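Local coordinates for protein beta sliding clamp (Bartonella birtlesii LL-WM9, PDB 6DEG) that probably tethers DNA polymerases and other proteins to DNA, conferring processivity in replication, as a ring-shaped head-to-tail homodimer, at residues L38-I43 with A74-A79; V177-L182 with D194-S199; H188-V193 with R261-G266; G215-L220 with V245-K250. All coordinates share one frame; numbering follows the deposited sequence.

Contact 1: residues L38-I43 with A74-A79; sequences LSNVLI and AITVPA
Val-77 O receives the backbone N-H of Val-41 (N to O 2.7 Å), the shortest bond in an antiparallel strand pair of the N-terminal domain, where strand 40-46 runs beside strand 73-78. The same oxygen also meets Asn-40 CA in a CA-H...O contact. Val-77 N returns a bond to Val-41 O at 3.0 Å, completing this hydrogen-bonded pair. Two residues on, Ile-43 N reaches Ile-75 O at 3.2 Å. Beyond the strand end, a weak bond of 3.4 Å links Ala-79 N to Ser-39 O.

Side chains alternate between the faces. Val-41, Ile-43, Ile-75 and Val-77 share one, where Ile-43 CD1 comes diagonally to Val-77 CG2 (4.2 Å). Val-41 CG1, set between its own N and carbonyl carbon (chi1 47°), extends to Ala-79 CB at 4.1 Å. Strand 49-55 packs alongside: Ala-54 touches Val-41, and Val-50 and Leu-52 touch Ile-43. On the other face Leu-42 CD2 rests on the methyl of Thr-76, CD2 to CG2 3.8 Å. Asn-40 and Pro-78, a non-hydrogen-bonded pair, have side chains lying alongside and pointing the same way, with Asn-40 OD1 3.4 Å from Pro-78 CG.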
loop_
_atom_site.group_PDB
_atom_site.type_symbol
_atom_site.label_atom_id
_atom_site.label_comp_id
_atom_site.label_asym_id
_atom_site.label_seq_id
_atom_site.Cartn_x
_atom_site.Cartn_y
_atom_site.Cartn_z
ATOM N N LEU B 38 24.682 -12.488 6.739
ATOM C CA LEU B 38 23.514 -12.948 6.005
ATOM C C LEU B 38 22.574 -11.806 5.660
ATOM O O LEU B 38 21.700 -11.974 4.802
ATOM C CB LEU B 38 22.771 -14.006 6.816
ATOM C CG LEU B 38 23.427 -15.384 6.787
ATOM C CD1 LEU B 38 22.844 -16.270 7.871
ATOM C CD2 LEU B 38 23.268 -16.015 5.414
ATOM N N SER B 39 22.735 -10.655 6.306
ATOM C CA SER B 39 21.999 -9.458 5.935
ATOM C C SER B 39 22.725 -8.641 4.877
ATOM O O SER B 39 22.123 -7.733 4.297
ATOM C CB SER B 39 21.739 -8.584 7.165
ATOM O OG SER B 39 20.473 -8.866 7.737
ATOM N N ASN B 40 23.989 -8.959 4.602
ATOM C CA ASN B 40 24.765 -8.252 3.598
ATOM C C ASN B 40 24.460 -8.840 2.220
ATOM O O ASN B 40 23.707 -9.807 2.082
ATOM C CB ASN B 40 26.258 -8.339 3.917
ATOM C CG ASN B 40 26.643 -7.573 5.176
ATOM O OD1 ASN B 40 25.784 -7.101 5.921
ATOM N ND2 ASN B 40 27.945 -7.453 5.418
ATOM N N VAL B 41 25.052 -8.256 1.182
ATOM C CA VAL B 41 24.933 -8.772 -0.177
ATOM C C VAL B 41 26.298 -8.671 -0.843
ATOM O O VAL B 41 27.004 -7.669 -0.685
ATOM C CB VAL B 41 23.851 -8.022 -0.988
ATOM C CG1 VAL B 41 23.991 -6.533 -0.823
ATOM C CG2 VAL B 41 23.910 -8.385 -2.462
ATOM N N LEU B 42 26.676 -9.716 -1.575
ATOM C CA LEU B 42 27.972 -9.743 -2.232
ATOM C C LEU B 42 27.906 -9.000 -3.558
ATOM O O LEU B 42 26.923 -9.097 -4.295
ATOM C CB LEU B 42 28.429 -11.191 -2.446
ATOM C CG LEU B 42 29.791 -11.529 -3.068
ATOM C CD1 LEU B 42 29.794 -11.418 -4.587
ATOM C CD2 LEU B 42 30.873 -10.644 -2.471
ATOM N N ILE B 43 28.958 -8.242 -3.844
ATOM C CA ILE B 43 29.175 -7.640 -5.151
ATOM C C ILE B 43 30.524 -8.123 -5.656
ATOM O O ILE B 43 31.561 -7.818 -5.055
ATOM C CB ILE B 43 29.134 -6.105 -5.094
ATOM C CG1 ILE B 43 27.837 -5.629 -4.445
ATOM C CG2 ILE B 43 29.281 -5.515 -6.488
ATOM C CD1 ILE B 43 27.953 -4.285 -3.776
ATOM N N ALA B 74 35.779 -6.976 -4.567
ATOM C CA ALA B 74 34.538 -7.463 -3.985
ATOM C C ALA B 74 34.422 -7.075 -2.518
ATOM O O ALA B 74 35.422 -6.969 -1.800
ATOM C CB ALA B 74 34.431 -8.986 -4.124
ATOM N N ILE B 75 33.177 -6.872 -2.087
ATOM C CA ILE B 75 32.861 -6.534 -0.702
ATOM C C ILE B 75 31.394 -6.881 -0.475
ATOM O O ILE B 75 30.607 -6.963 -1.419
ATOM C CB ILE B 75 33.155 -5.042 -0.393
ATOM C CG1 ILE B 75 33.259 -4.811 1.116
ATOM C CG2 ILE B 75 32.090 -4.140 -0.995
ATOM C CD1 ILE B 75 34.544 -5.316 1.718
ATOM N N THR B 76 31.026 -7.112 0.782
ATOM C CA THR B 76 29.653 -7.440 1.147
ATOM C C THR B 76 29.065 -6.297 1.963
ATOM O O THR B 76 29.638 -5.894 2.978
ATOM C CB THR B 76 29.573 -8.741 1.944
ATOM O OG1 THR B 76 30.270 -8.585 3.184
ATOM C CG2 THR B 76 30.200 -9.878 1.164
ATOM N N VAL B 77 27.926 -5.779 1.516
ATOM C CA VAL B 77 27.338 -4.577 2.099
ATOM C C VAL B 77 25.894 -4.879 2.490
ATOM O O VAL B 77 25.207 -5.608 1.768
ATOM C CB VAL B 77 27.401 -3.399 1.112
ATOM C CG1 VAL B 77 27.291 -2.077 1.844
ATOM C CG2 VAL B 77 28.662 -3.459 0.270
ATOM N N PRO B 78 25.413 -4.399 3.637
ATOM C CA PRO B 78 23.991 -4.555 3.975
ATOM C C PRO B 78 23.079 -4.106 2.835
ATOM O O PRO B 78 23.381 -3.162 2.106
ATOM C CB PRO B 78 23.834 -3.679 5.224
ATOM C CG PRO B 78 25.178 -3.759 5.882
ATOM C CD PRO B 78 26.196 -3.862 4.764
ATOM N N ALA B 79 21.946 -4.797 2.693
ATOM C CA ALA B 79 21.105 -4.694 1.503
ATOM C C ALA B 79 19.991 -3.653 1.625
ATOM O O ALA B 79 19.861 -2.781 0.759
ATOM C CB ALA B 79 20.500 -6.063 1.182
#

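Contact 2: residues V177-L182 with D194-S199; sequences VLKLRL and DMEAPS
Arg-181 and Asp-194 face each other as a non-hydrogen-bonded pair and join in a salt bridge on one face of the two strands. Asp-194 OD1 lies at the guanidinium edge, near its plane. The modelled distance from Arg-181 NE to Asp-194 OD1, 2.3 Å, is too short to be taken literally, and the second bond to that oxygen, from Arg-181 NH2 at 3.2 Å, is weak. The carboxylate is turned 62° from the guanidinium plane, and a bend at chi3 (-56°) brings the end of the arginine round to it. On the same face Lys-179 NZ approaches Glu-196 CG, while 4.5 Å separates Lys-179 NZ from Glu-196 OE2, too far for a salt bridge.

The reverse face is apolar. Leu-180 and Met-195 lie side by side, and Met-195 CE closes on Leu-180 CD2 at 3.6 Å; further along, the CB atoms of Leu-178 and Ala-197 touch at 3.7 Å.

Behind these side chains, backbone bonds set the spacing: Leu-180 N to Met-195 O at 2.7 Å, a weak return from Met-195 N to Leu-180 O, and another weak one from Ala-197 N to Leu-178 O at 3.3 Å. Farther out, Tyr-259 OH bonds Arg-181 NH1 and Gln-192 NE2 weakly bonds Asp-194 OD2, so both charged groups have second partners. Lys-144 and Leu-148 of helix 142-150 pack against Met-195. The whole is the open end of the beta hairpin 178-186/189-196 in the central domain.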
loop_
_atom_site.group_PDB
_atom_site.type_symbol
_atom_site.label_atom_id
_atom_site.label_comp_id
_atom_site.label_asym_id
_atom_site.label_seq_id
_atom_site.Cartn_x
_atom_site.Cartn_y
_atom_site.Cartn_z
ATOM N N VAL B 177 3.069 -39.171 -25.455
ATOM C CA VAL B 177 3.579 -37.810 -25.559
ATOM C C VAL B 177 3.954 -37.354 -24.156
ATOM O O VAL B 177 3.089 -37.261 -23.276
ATOM C CB VAL B 177 2.544 -36.867 -26.190
ATOM N N LEU B 178 5.244 -37.103 -23.936
ATOM C CA LEU B 178 5.696 -36.616 -22.640
ATOM C C LEU B 178 4.946 -35.349 -22.269
ATOM O O LEU B 178 4.809 -34.433 -23.083
ATOM C CB LEU B 178 7.198 -36.337 -22.665
ATOM C CG LEU B 178 8.144 -37.508 -22.436
ATOM C CD1 LEU B 178 9.578 -37.009 -22.335
ATOM C CD2 LEU B 178 7.741 -38.254 -21.181
ATOM N N LYS B 179 4.466 -35.293 -21.031
ATOM C CA LYS B 179 3.764 -34.121 -20.533
ATOM C C LYS B 179 4.449 -33.654 -19.263
ATOM O O LYS B 179 4.451 -34.366 -18.255
ATOM C CB LYS B 179 2.284 -34.422 -20.277
ATOM C CG LYS B 179 1.462 -34.557 -21.542
ATOM C CD LYS B 179 1.467 -33.249 -22.312
ATOM C CE LYS B 179 0.536 -33.310 -23.509
ATOM N NZ LYS B 179 0.357 -31.976 -24.151
ATOM N N LEU B 180 5.033 -32.466 -19.321
ATOM C CA LEU B 180 5.578 -31.839 -18.130
ATOM C C LEU B 180 4.418 -31.343 -17.275
ATOM O O LEU B 180 3.576 -30.567 -17.743
ATOM C CB LEU B 180 6.510 -30.699 -18.519
ATOM C CG LEU B 180 7.077 -29.847 -17.392
ATOM C CD1 LEU B 180 7.516 -30.744 -16.253
ATOM C CD2 LEU B 180 8.253 -29.039 -17.904
ATOM N N ARG B 181 4.361 -31.804 -16.029
ATOM C CA ARG B 181 3.195 -31.601 -15.185
ATOM C C ARG B 181 3.595 -30.968 -13.863
ATOM O O ARG B 181 4.624 -31.322 -13.281
ATOM C CB ARG B 181 2.474 -32.926 -14.933
ATOM C CG ARG B 181 1.409 -32.850 -13.865
ATOM C CD ARG B 181 0.654 -34.138 -13.801
ATOM N NE ARG B 181 0.086 -34.481 -15.097
ATOM C CZ ARG B 181 -0.466 -35.656 -15.380
ATOM N NH1 ARG B 181 -0.523 -36.603 -14.454
ATOM N NH2 ARG B 181 -0.961 -35.884 -16.588
ATOM N N LEU B 182 2.779 -30.027 -13.398
ATOM C CA LEU B 182 2.900 -29.456 -12.066
ATOM C C LEU B 182 1.680 -29.833 -11.242
ATOM O O LEU B 182 0.550 -29.790 -11.739
ATOM C CB LEU B 182 3.022 -27.935 -12.128
ATOM C CG LEU B 182 4.369 -27.398 -12.594
ATOM C CD1 LEU B 182 4.360 -25.887 -12.623
ATOM C CD2 LEU B 182 5.432 -27.903 -11.665
ATOM N N ASP B 194 -0.558 -29.333 -17.151
ATOM C CA ASP B 194 0.299 -30.106 -18.039
ATOM C C ASP B 194 0.758 -29.261 -19.221
ATOM O O ASP B 194 0.105 -28.291 -19.615
ATOM C CB ASP B 194 -0.417 -31.355 -18.567
ATOM C CG ASP B 194 -0.952 -32.225 -17.460
ATOM O OD1 ASP B 194 -0.131 -32.784 -16.706
ATOM O OD2 ASP B 194 -2.191 -32.346 -17.343
ATOM N N MET B 195 1.889 -29.661 -19.798
ATOM C CA MET B 195 2.448 -28.985 -20.958
ATOM C C MET B 195 3.315 -29.957 -21.742
ATOM O O MET B 195 3.912 -30.874 -21.174
ATOM C CB MET B 195 3.273 -27.765 -20.544
ATOM C CG MET B 195 3.884 -27.013 -21.703
ATOM S SD MET B 195 5.345 -26.084 -21.223
ATOM C CE MET B 195 5.971 -27.120 -19.912
ATOM N N GLU B 196 3.370 -29.749 -23.057
ATOM C CA GLU B 196 4.225 -30.548 -23.924
ATOM C C GLU B 196 5.688 -30.382 -23.525
ATOM O O GLU B 196 6.198 -29.260 -23.461
ATOM C CB GLU B 196 4.009 -30.144 -25.381
ATOM C CG GLU B 196 2.906 -30.935 -26.070
ATOM C CD GLU B 196 3.019 -30.918 -27.582
ATOM O OE1 GLU B 196 4.155 -30.861 -28.098
ATOM O OE2 GLU B 196 1.968 -30.968 -28.255
ATOM N N ALA B 197 6.352 -31.502 -23.241
ATOM C CA ALA B 197 7.698 -31.462 -22.693
ATOM C C ALA B 197 8.729 -31.083 -23.760
ATOM O O ALA B 197 8.591 -31.441 -24.933
ATOM C CB ALA B 197 8.067 -32.810 -22.076
ATOM N N PRO B 198 9.787 -30.374 -23.361
ATOM C CA PRO B 198 10.818 -29.941 -24.317
ATOM C C PRO B 198 11.993 -30.909 -24.423
ATOM O O PRO B 198 11.964 -32.028 -23.901
ATOM C CB PRO B 198 11.269 -28.578 -23.765
ATOM C CG PRO B 198 10.533 -28.383 -22.448
ATOM C CD PRO B 198 9.865 -29.648 -22.084
ATOM N N SER B 199 12.970 -30.555 -25.250
ATOM C CA SER B 199 14.177 -31.366 -25.373
ATOM C C SER B 199 14.949 -31.372 -24.054
ATOM O O SER B 199 14.981 -30.378 -23.328
ATOM C CB SER B 199 15.080 -30.823 -26.497
ATOM O OG SER B 199 14.370 -30.547 -27.692
#

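Contact 3: residues H188-V193 with R261-G266; sequences HRLAQV and RVIPLG
Val-262 presents its CG1 methyl to a face of the His-188 imidazole, a CH-pi contact with CG1 4.2 Å from the ring centroid and 28° off the ring normal. The two side chains slide past each other in opposite directions, and a chi1 of 156°, which swings CG1 to the far side of its CB from the backbone N, puts the methyl there. Val-262 O is modelled only 2.4 Å from His-188 NE2, at an angle poor for a hydrogen bond, so the placement of this pair is doubtful. Pro-264 CG comes to the edge of the same ring, near its plane.

Val-262 CG1 also serves Leu-190, whose CD1 lies 3.6 Å away; the other branch, Leu-190 CD2, reaches Ile-263 CG1 at 4.3 Å. Ile-263 meets Gln-192 at about a right angle, CD1 against the amide oxygen OE1 at 3.7 Å. The irregular segment 261-266, just ahead of strand 269-274, thus leans on His-188, just before strand 189-196, and on Leu-190 and Gln-192 within it. That strand is itself flanked by strand 178-186 of the central domain and strand 372-376 of the C-terminal domain, whose Val-375 touches His-188.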
loop_
_atom_site.group_PDB
_atom_site.type_symbol
_atom_site.label_atom_id
_atom_site.label_comp_id
_atom_site.label_asym_id
_atom_site.label_seq_id
_atom_site.Cartn_x
_atom_site.Cartn_y
_atom_site.Cartn_z
ATOM N N HIS B 188 -7.628 -33.244 -0.685
ATOM C CA HIS B 188 -8.398 -33.388 -1.912
ATOM C C HIS B 188 -8.386 -32.132 -2.771
ATOM O O HIS B 188 -8.445 -32.241 -3.999
ATOM C CB HIS B 188 -9.843 -33.791 -1.612
ATOM C CG HIS B 188 -10.421 -34.723 -2.631
ATOM N ND1 HIS B 188 -10.828 -36.005 -2.328
ATOM C CD2 HIS B 188 -10.637 -34.565 -3.957
ATOM C CE1 HIS B 188 -11.278 -36.592 -3.423
ATOM N NE2 HIS B 188 -11.171 -35.740 -4.426
ATOM N N ARG B 189 -8.331 -30.950 -2.160
ATOM C CA ARG B 189 -8.139 -29.727 -2.928
ATOM C C ARG B 189 -6.810 -29.829 -3.674
ATOM O O ARG B 189 -5.772 -30.114 -3.073
ATOM C CB ARG B 189 -8.157 -28.523 -1.978
ATOM C CG ARG B 189 -7.620 -27.210 -2.528
ATOM C CD ARG B 189 -8.159 -26.901 -3.907
ATOM N NE ARG B 189 -7.506 -25.740 -4.496
ATOM C CZ ARG B 189 -7.861 -25.189 -5.652
ATOM N NH1 ARG B 189 -7.209 -24.128 -6.105
ATOM N NH2 ARG B 189 -8.863 -25.699 -6.357
ATOM N N LEU B 190 -6.843 -29.599 -4.988
ATOM C CA LEU B 190 -5.693 -29.912 -5.828
ATOM C C LEU B 190 -5.638 -28.977 -7.031
ATOM O O LEU B 190 -6.650 -28.414 -7.454
ATOM C CB LEU B 190 -5.755 -31.380 -6.287
ATOM C CG LEU B 190 -4.638 -31.978 -7.141
ATOM C CD1 LEU B 190 -4.416 -33.420 -6.745
ATOM C CD2 LEU B 190 -4.968 -31.876 -8.623
ATOM N N ALA B 191 -4.430 -28.830 -7.585
ATOM C CA ALA B 191 -4.196 -28.071 -8.811
ATOM C C ALA B 191 -3.185 -28.806 -9.682
ATOM O O ALA B 191 -2.094 -29.141 -9.214
ATOM C CB ALA B 191 -3.691 -26.657 -8.504
ATOM N N GLN B 192 -3.547 -29.054 -10.945
ATOM C CA GLN B 192 -2.709 -29.791 -11.888
ATOM C C GLN B 192 -2.658 -29.057 -13.219
ATOM O O GLN B 192 -3.699 -28.636 -13.732
ATOM C CB GLN B 192 -3.233 -31.206 -12.127
ATOM C CG GLN B 192 -2.856 -31.737 -13.501
ATOM C CD GLN B 192 -3.244 -33.176 -13.722
ATOM O OE1 GLN B 192 -3.127 -34.014 -12.826
ATOM N NE2 GLN B 192 -3.691 -33.479 -14.930
ATOM N N VAL B 193 -1.457 -28.904 -13.781
ATOM C CA VAL B 193 -1.282 -28.267 -15.085
ATOM C C VAL B 193 -0.246 -29.051 -15.884
ATOM O O VAL B 193 0.820 -29.392 -15.359
ATOM C CB VAL B 193 -0.878 -26.783 -14.949
ATOM C CG1 VAL B 193 0.279 -26.617 -13.973
ATOM C CG2 VAL B 193 -0.535 -26.189 -16.307
ATOM N N ARG B 261 -5.184 -40.537 -6.984
ATOM C CA ARG B 261 -6.187 -40.993 -6.036
ATOM C C ARG B 261 -7.121 -39.860 -5.642
ATOM O O ARG B 261 -8.284 -40.100 -5.305
ATOM C CB ARG B 261 -5.502 -41.560 -4.800
ATOM C CG ARG B 261 -4.503 -42.642 -5.120
ATOM C CD ARG B 261 -5.070 -43.994 -4.800
ATOM N NE ARG B 261 -4.705 -44.425 -3.455
ATOM C CZ ARG B 261 -3.539 -44.980 -3.136
ATOM N NH1 ARG B 261 -2.583 -45.099 -4.048
ATOM N NH2 ARG B 261 -3.303 -45.342 -1.885
ATOM N N VAL B 262 -6.622 -38.625 -5.668
ATOM C CA VAL B 262 -7.384 -37.481 -5.184
ATOM C C VAL B 262 -8.335 -36.926 -6.247
ATOM O O VAL B 262 -9.365 -36.326 -5.917
ATOM C CB VAL B 262 -6.375 -36.428 -4.688
ATOM C CG1 VAL B 262 -6.958 -35.027 -4.701
ATOM C CG2 VAL B 262 -5.848 -36.819 -3.314
ATOM N N ILE B 263 -8.048 -37.154 -7.517
ATOM C CA ILE B 263 -8.873 -36.602 -8.594
ATOM C C ILE B 263 -10.119 -37.471 -8.765
ATOM O O ILE B 263 -9.994 -38.702 -8.859
ATOM C CB ILE B 263 -8.071 -36.523 -9.885
ATOM C CG1 ILE B 263 -6.830 -35.658 -9.656
ATOM C CG2 ILE B 263 -8.920 -35.957 -11.007
ATOM C CD1 ILE B 263 -6.008 -35.434 -10.891
ATOM N N PRO B 264 -11.319 -36.885 -8.799
ATOM C CA PRO B 264 -12.530 -37.696 -8.980
ATOM C C PRO B 264 -12.575 -38.347 -10.353
ATOM O O PRO B 264 -12.157 -37.769 -11.359
ATOM C CB PRO B 264 -13.672 -36.683 -8.819
ATOM C CG PRO B 264 -13.051 -35.457 -8.232
ATOM C CD PRO B 264 -11.628 -35.450 -8.686
ATOM N N LEU B 265 -13.128 -39.558 -10.389
ATOM C CA LEU B 265 -13.147 -40.370 -11.600
ATOM C C LEU B 265 -14.470 -40.286 -12.349
ATOM O O LEU B 265 -14.489 -40.005 -13.550
ATOM C CB LEU B 265 -12.840 -41.833 -11.252
ATOM N N GLY B 266 -15.581 -40.520 -11.660
ATOM C CA GLY B 266 -16.869 -40.479 -12.316
ATOM C C GLY B 266 -17.782 -39.403 -11.772
ATOM O O GLY B 266 -18.687 -39.689 -10.982
#

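Contact 4: residues G215-L220 with V245-K250; sequences GELQKL and VVFTSK
Phe-247 and the helix residues Leu-217 and Leu-220 form an apolar contact in which the phenyl ring receives three side chains obliquely. Leu-217 CD1 comes to Phe-247 CD2 at 3.6 Å, and Leu-220 CD1 lies 4.0 Å from Phe-247 CG. The same leucine turns its other branch to the strand's next inward residue, CD2 to Val-245 CG1 4.0 Å. The aliphatic part of Glu-216 covers the far end of the ring, CG 3.9 Å from Phe-247 CZ, and a bend at chi2 (60°) carries its carboxylate onward, with planes of carboxylate and ring 58° apart.

Among the charged groups, Lys-219 NZ makes a long salt bridge to Glu-216 OE1 one helical turn back, and Arg-27 forms a weak, long ion pair with Glu-216 OE2. In the helix backbone, Lys-219 N bonds Gly-215 O at 3.2 Å.

Helix 211-222 runs nearly antiparallel to strand 245-250, the segment axes 169° apart and 10.2 Å at closest. Within the sheet, strand 245-250 lies between strand 59-66 of the N-terminal domain and strand 237-241. Such a helix packed on a beta sheet is the repeating element of the DNA sliding ring, in which helices line the central hole and sheets form the outer surface.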
loop_
_atom_site.group_PDB
_atom_site.type_symbol
_atom_site.label_atom_id
_atom_site.label_comp_id
_atom_site.label_asym_id
_atom_site.label_seq_id
_atom_site.Cartn_x
_atom_site.Cartn_y
_atom_site.Cartn_z
ATOM N N GLY B 215 7.078 -18.433 -4.842
ATOM C CA GLY B 215 6.687 -17.033 -4.803
ATOM C C GLY B 215 7.806 -16.111 -5.243
ATOM O O GLY B 215 7.595 -15.188 -6.033
ATOM N N GLU B 216 9.015 -16.354 -4.732
ATOM C CA GLU B 216 10.165 -15.547 -5.122
ATOM C C GLU B 216 10.463 -15.693 -6.605
ATOM O O GLU B 216 10.951 -14.753 -7.240
ATOM C CB GLU B 216 11.383 -15.941 -4.285
ATOM C CG GLU B 216 12.652 -15.176 -4.620
ATOM C CD GLU B 216 12.500 -13.677 -4.424
ATOM O OE1 GLU B 216 11.789 -13.266 -3.481
ATOM O OE2 GLU B 216 13.095 -12.912 -5.215
ATOM N N LEU B 217 10.173 -16.863 -7.174
ATOM C CA LEU B 217 10.406 -17.078 -8.598
ATOM C C LEU B 217 9.376 -16.352 -9.457
ATOM O O LEU B 217 9.723 -15.811 -10.512
ATOM C CB LEU B 217 10.414 -18.572 -8.905
ATOM C CG LEU B 217 10.737 -18.952 -10.347
ATOM C CD1 LEU B 217 12.125 -18.466 -10.723
ATOM C CD2 LEU B 217 10.628 -20.458 -10.534
ATOM N N GLN B 218 8.103 -16.348 -9.043
ATOM C CA GLN B 218 7.086 -15.662 -9.837
ATOM C C GLN B 218 7.311 -14.157 -9.874
ATOM O O GLN B 218 6.948 -13.504 -10.859
ATOM C CB GLN B 218 5.685 -15.940 -9.291
ATOM C CG GLN B 218 5.308 -17.393 -9.163
ATOM C CD GLN B 218 3.930 -17.567 -8.556
ATOM O OE1 GLN B 218 3.791 -17.780 -7.352
ATOM N NE2 GLN B 218 2.903 -17.469 -9.388
ATOM N N LYS B 219 7.897 -13.587 -8.819
ATOM C CA LYS B 219 8.257 -12.174 -8.849
ATOM C C LYS B 219 9.374 -11.905 -9.849
ATOM O O LYS B 219 9.337 -10.903 -10.571
ATOM C CB LYS B 219 8.663 -11.703 -7.454
ATOM C CG LYS B 219 7.506 -11.593 -6.478
ATOM C CD LYS B 219 8.012 -11.417 -5.061
ATOM C CE LYS B 219 7.343 -12.385 -4.104
ATOM N NZ LYS B 219 8.178 -12.605 -2.891
ATOM N N LEU B 220 10.374 -12.788 -9.906
ATOM C CA LEU B 220 11.507 -12.578 -10.803
ATOM C C LEU B 220 11.091 -12.594 -12.270
ATOM O O LEU B 220 11.681 -11.879 -13.088
ATOM C CB LEU B 220 12.584 -13.633 -10.535
ATOM C CG LEU B 220 13.456 -13.387 -9.297
ATOM C CD1 LEU B 220 14.372 -14.563 -9.009
ATOM C CD2 LEU B 220 14.269 -12.113 -9.452
ATOM N N VAL B 245 19.489 -12.868 -14.540
ATOM C CA VAL B 245 19.185 -13.424 -13.229
ATOM C C VAL B 245 19.566 -14.898 -13.188
ATOM O O VAL B 245 19.474 -15.618 -14.187
ATOM C CB VAL B 245 17.693 -13.219 -12.897
ATOM C CG1 VAL B 245 17.432 -13.475 -11.423
ATOM C CG2 VAL B 245 17.247 -11.819 -13.303
ATOM N N VAL B 246 20.009 -15.351 -12.015
ATOM C CA VAL B 246 20.244 -16.766 -11.755
ATOM C C VAL B 246 19.656 -17.080 -10.386
ATOM O O VAL B 246 20.127 -16.558 -9.370
ATOM C CB VAL B 246 21.737 -17.136 -11.800
ATOM C CG1 VAL B 246 21.978 -18.473 -11.108
ATOM C CG2 VAL B 246 22.232 -17.171 -13.238
ATOM N N PHE B 247 18.627 -17.921 -10.359
ATOM C CA PHE B 247 17.920 -18.290 -9.143
ATOM C C PHE B 247 18.132 -19.769 -8.846
ATOM O O PHE B 247 18.034 -20.612 -9.744
ATOM C CB PHE B 247 16.425 -17.986 -9.290
ATOM C CG PHE B 247 15.624 -18.211 -8.039
ATOM C CD1 PHE B 247 16.030 -17.678 -6.828
ATOM C CD2 PHE B 247 14.455 -18.951 -8.079
ATOM C CE1 PHE B 247 15.284 -17.881 -5.679
ATOM C CE2 PHE B 247 13.708 -19.160 -6.935
ATOM C CZ PHE B 247 14.122 -18.625 -5.733
ATOM N N THR B 248 18.408 -20.084 -7.581
ATOM C CA THR B 248 18.696 -21.450 -7.165
ATOM C C THR B 248 18.008 -21.718 -5.833
ATOM O O THR B 248 17.965 -20.841 -4.966
ATOM C CB THR B 248 20.213 -21.675 -7.057
ATOM O OG1 THR B 248 20.801 -21.596 -8.361
ATOM C CG2 THR B 248 20.519 -23.041 -6.467
ATOM N N SER B 249 17.474 -22.930 -5.668
ATOM C CA SER B 249 16.692 -23.267 -4.487
ATOM C C SER B 249 16.937 -24.707 -4.061
ATOM O O SER B 249 17.169 -25.589 -4.891
ATOM C CB SER B 249 15.194 -23.077 -4.736
ATOM O OG SER B 249 14.432 -23.705 -3.719
ATOM N N LYS B 250 16.865 -24.935 -2.750
ATOM C CA LYS B 250 16.857 -26.285 -2.217
ATOM C C LYS B 250 15.548 -26.982 -2.571
ATOM O O LYS B 250 14.595 -26.368 -3.060
ATOM C CB LYS B 250 17.034 -26.271 -0.698
ATOM C CG LYS B 250 18.396 -25.824 -0.210
ATOM C CD LYS B 250 18.635 -26.308 1.210
ATOM C CE LYS B 250 19.698 -25.482 1.907
ATOM N NZ LYS B 250 19.168 -24.862 3.154
#

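How the contacts relate
From the N terminus, contact 1 comes first and closes a 30-residue excursion through strands of the N-terminal domain before the others begin. Contact 2 closes the open end of the hairpin 178-186/189-196, with 11 residues between its segments. Contact 3 crosses it: segment 188-193 lies inside that hairpin, but its partner 261-266 follows after 67 intervening residues, tying the central domain to the start of the C-terminal one. The two contacts share strand 189-196 and touch through a probable hydrogen bond from Leu-182 N to Val-193 O, 2.8 Å. Contact 4 is nested within the loop of contact 3; its strand 245-250 lies in the sheet reached by contact 1, about 19 Å away between centres, joining N-terminal and central domains.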